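Local coordinates for phosphate-binding protein PstS 2 (Streptococcus pneumoniae, PDB 4H1X), which probably serves as the solute-binding component of the PstSACB ABC transporter, capturing phosphate outside the membrane for import, at residues A[21-24]-A[25-29]; A[122-125]-A[126-129]. All blocks are in the same frame, centred on the assembly; numbering follows the deposited sequence.

Overall arrangement
From the N terminus, strand 12-16 of the large mixed sheet runs through a short turn into helix 21-30, and contact 1 spans nearly all of that helix. The chain then passes through the hairpin 33-35/40-42, helix 54-63 and further strands of the sheet before strand 103-110 leads to helix 116-126. Contact 2 lies where that helix ends and helix 128-136 starts. Both are local, between residues three to five apart, so neither closes a long loop; they follow in series without nesting or crossing. The centres of contacts 1 and 2 lie about 28 Å apart. Contact 1 ties successive helix turns; contact 2 links one helix end to the next helix start.

Contact 1 (A[21-24]-A[25-29]); sequences GTRG and AFTEI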
# COMPACT_ATOMS: atom_id res chain seq x y z
N GLY A 21 2.50 5.29 6.12
CA GLY A 21 2.80 4.02 5.47
C GLY A 21 3.16 4.18 4.00
O GLY A 21 4.06 3.50 3.50
N THR A 22 2.48 5.12 3.30
CA THR A 22 2.75 5.40 1.89
C THR A 22 4.16 5.99 1.75
O THR A 22 4.88 5.60 0.82
CB THR A 22 1.67 6.31 1.30
OG1 THR A 22 0.41 5.65 1.41
CG2 THR A 22 1.94 6.66 -0.15
N ARG A 23 4.57 6.86 2.70
CA ARG A 23 5.93 7.42 2.70
C ARG A 23 6.95 6.29 2.88
O ARG A 23 7.95 6.25 2.17
CB ARG A 23 6.09 8.46 3.80
CG ARG A 23 7.55 8.97 3.89
CD ARG A 23 7.62 10.18 4.79
NE ARG A 23 9.01 10.60 5.04
CZ ARG A 23 9.35 11.76 5.59
NH1 ARG A 23 8.42 12.63 5.96
NH2 ARG A 23 10.63 12.06 5.77
N GLY A 24 6.69 5.39 3.82
CA GLY A 24 7.57 4.26 4.11
C GLY A 24 7.78 3.41 2.87
O GLY A 24 8.91 3.08 2.53
N ALA A 25 6.68 3.09 2.18
CA ALA A 25 6.73 2.28 0.96
C ALA A 25 7.49 3.00 -0.15
O ALA A 25 8.41 2.42 -0.75
CB ALA A 25 5.33 1.95 0.51
N PHE A 26 7.10 4.25 -0.43
CA PHE A 26 7.73 5.06 -1.48
C PHE A 26 9.24 5.16 -1.28
O PHE A 26 9.99 4.88 -2.20
CB PHE A 26 7.11 6.47 -1.54
CG PHE A 26 7.73 7.32 -2.62
CD1 PHE A 26 7.35 7.17 -3.96
CD2 PHE A 26 8.73 8.25 -2.32
CE1 PHE A 26 7.93 7.96 -4.97
CE2 PHE A 26 9.32 9.02 -3.33
CZ PHE A 26 8.93 8.86 -4.65
N THR A 27 9.68 5.57 -0.09
CA THR A 27 11.10 5.75 0.18
C THR A 27 11.85 4.40 0.14
O THR A 27 12.99 4.38 -0.32
CB THR A 27 11.33 6.49 1.50
OG1 THR A 27 10.77 5.74 2.57
CG2 THR A 27 10.75 7.94 1.48
N GLU A 28 11.22 3.30 0.58
CA GLU A 28 11.86 1.97 0.49
C GLU A 28 12.03 1.55 -0.99
O GLU A 28 13.13 1.18 -1.40
CB GLU A 28 11.05 0.92 1.27
CG GLU A 28 11.62 -0.50 1.20
CD GLU A 28 13.06 -0.67 1.66
OE1 GLU A 28 13.41 -0.15 2.74
OE2 GLU A 28 13.82 -1.35 0.93
N ILE A 29 10.94 1.58 -1.77
CA ILE A 29 10.94 1.16 -3.17
C ILE A 29 11.93 1.98 -4.04
O ILE A 29 12.65 1.39 -4.85
CB ILE A 29 9.50 1.16 -3.78
CG1 ILE A 29 8.57 0.16 -3.02
CG2 ILE A 29 9.53 0.81 -5.28
CD1 ILE A 29 7.05 0.45 -3.19
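The carbonyl of Arg23 is gripped twice by Thr27, one turn further along the helix. Thr27 N donates to Arg23 O over 2.9 Å in a nearly straight bond (171° at the hydrogen), while the hydroxyl Thr27 OG1 also gives its proton to Arg23 O, likewise at 2.9 Å. The two donors reach the oxygen from opposite faces of the carbonyl plane. A chi1 of 61° sets OG1 between the backbone N and the carbonyl carbon, folding the hydroxyl back onto the preceding turn, and CG2 is left beside the arginine, 4.1 Å from Arg23 CG. Such a bond to the carbonyl four residues back is common inside helices and gives the hydroxyl a partner within its own helix. On either side run ordinary i to i+4 bonds: Ala25 N to Gly21 O, Phe26 N to Thr22 O and Glu28 N to Gly24 O. The Arg23 chain is extended from CG to NE, which carries its guanidinium away from the helix to Arg16 O, through NH1, and to a salt bridge with Asp42. At the N-terminal end, Thr22 OG1 bonds a citrate, probably from crystallisation, which may mark the ligand pocket. Helix 21-30 lies against the sheet: Thr22 touches Tyr70 and Ser72 of strand 67-72, Ala25 meets Arg104 of strand 103-110, and the Phe26 ring stacks on Tyr70 and stands edge-to-face with Phe254 of helix 247-254.

Contact 2 (A[122-125]-A[126-129]); sequences ISFI and HSKQ
His126 ends its helix with a backbone bond back to Ile122, His126 N to Ile122 O at 2.9 Å. In the modelled conformer of Ile122, one of two, the imidazole runs alongside the isoleucine, tentatively with CE1 3.5 Å from Ile122 CG2, and Ile122 O sits over one ring face, 3.4 Å from His126 CG. NE2 is hydrogen-bonded to Asp225 of strand 223-236. Ser127 comes next and breaks the helical run. Its N donates to Phe124 O (3.1 Å) from above the carbonyl plane, while OG gives its proton to the same oxygen at 2.6 Å, in that plane and on a lone pair. With chi1 at 73°, OG is tucked between the backbone N and carbonyl carbon; there it also accepts from Gly130 N, making Ser127 the N-cap of the following helix. One hydroxyl thus ties the close of one helix to the start of the next. OG also lies over one face of the Phe124 ring. Gln129 then crosses that ring at about a right angle, its CB 4.1 Å from Phe124 CE1. Helix 116-126 passes into helix 128-136 at Ser127, with Phe124 edge-to-face on Tyr149 and against Ala176 of helix 164-180, whose Glu180 touches Gln129.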
# COMPACT_ATOMS: atom_id res chain seq x y z
N ILE A 122 -10.92 -15.95 5.73
CA ILE A 122 -10.00 -16.02 4.57
C ILE A 122 -10.81 -16.39 3.32
O ILE A 122 -10.60 -15.83 2.24
CB ILE A 122 -8.83 -17.03 4.81
CG1 ILE A 122 -7.90 -16.61 5.98
CG2 ILE A 122 -8.03 -17.36 3.54
CD1 ILE A 122 -7.34 -15.24 5.95
N SER A 123 -11.75 -17.37 3.46
CA SER A 123 -12.60 -17.81 2.34
C SER A 123 -13.42 -16.63 1.83
O SER A 123 -13.55 -16.43 0.63
CB SER A 123 -13.49 -18.98 2.76
OG SER A 123 -12.71 -20.11 3.12
N PHE A 124 -13.95 -15.82 2.76
CA PHE A 124 -14.72 -14.62 2.39
C PHE A 124 -13.83 -13.64 1.62
O PHE A 124 -14.23 -13.12 0.60
CB PHE A 124 -15.28 -13.93 3.65
CG PHE A 124 -16.00 -12.64 3.29
CD1 PHE A 124 -17.29 -12.67 2.75
CD2 PHE A 124 -15.34 -11.41 3.36
CE1 PHE A 124 -17.94 -11.50 2.38
CE2 PHE A 124 -15.98 -10.24 2.94
CZ PHE A 124 -17.27 -10.29 2.46
N ILE A 125 -12.62 -13.40 2.12
CA ILE A 125 -11.68 -12.49 1.46
C ILE A 125 -11.36 -12.99 0.03
O ILE A 125 -11.25 -12.17 -0.90
CB ILE A 125 -10.39 -12.34 2.29
CG1 ILE A 125 -10.67 -11.59 3.62
CG2 ILE A 125 -9.29 -11.61 1.46
CD1 ILE A 125 -9.44 -11.62 4.65
N HIS A 126 -11.25 -14.30 -0.15
CA HIS A 126 -10.95 -14.93 -1.44
C HIS A 126 -12.15 -14.94 -2.39
O HIS A 126 -11.97 -15.06 -3.60
CB HIS A 126 -10.45 -16.37 -1.23
CG HIS A 126 -9.03 -16.41 -0.74
ND1 HIS A 126 -8.50 -17.53 -0.12
CD2 HIS A 126 -8.09 -15.44 -0.77
CE1 HIS A 126 -7.24 -17.23 0.13
NE2 HIS A 126 -6.95 -15.98 -0.23
N SER A 127 -13.36 -14.79 -1.86
CA SER A 127 -14.60 -14.89 -2.65
C SER A 127 -14.80 -13.74 -3.64
O SER A 127 -14.14 -12.70 -3.52
CB SER A 127 -15.80 -14.94 -1.73
OG SER A 127 -16.08 -13.68 -1.14
N LYS A 128 -15.79 -13.90 -4.54
CA LYS A 128 -16.18 -12.85 -5.49
C LYS A 128 -16.58 -11.59 -4.70
O LYS A 128 -16.16 -10.49 -5.07
CB LYS A 128 -17.33 -13.35 -6.40
CG LYS A 128 -17.63 -12.43 -7.58
CD LYS A 128 -18.62 -13.08 -8.54
CE LYS A 128 -18.63 -12.42 -9.90
NZ LYS A 128 -19.46 -13.19 -10.87
N GLN A 129 -17.31 -11.75 -3.57
CA GLN A 129 -17.73 -10.62 -2.70
C GLN A 129 -16.53 -9.93 -2.05
O GLN A 129 -16.50 -8.70 -1.99
CB GLN A 129 -18.67 -11.10 -1.59
CG GLN A 129 -19.94 -11.78 -2.03
CD GLN A 129 -20.61 -12.40 -0.83
OE1 GLN A 129 -20.85 -13.61 -0.76
NE2 GLN A 129 -20.88 -11.57 0.17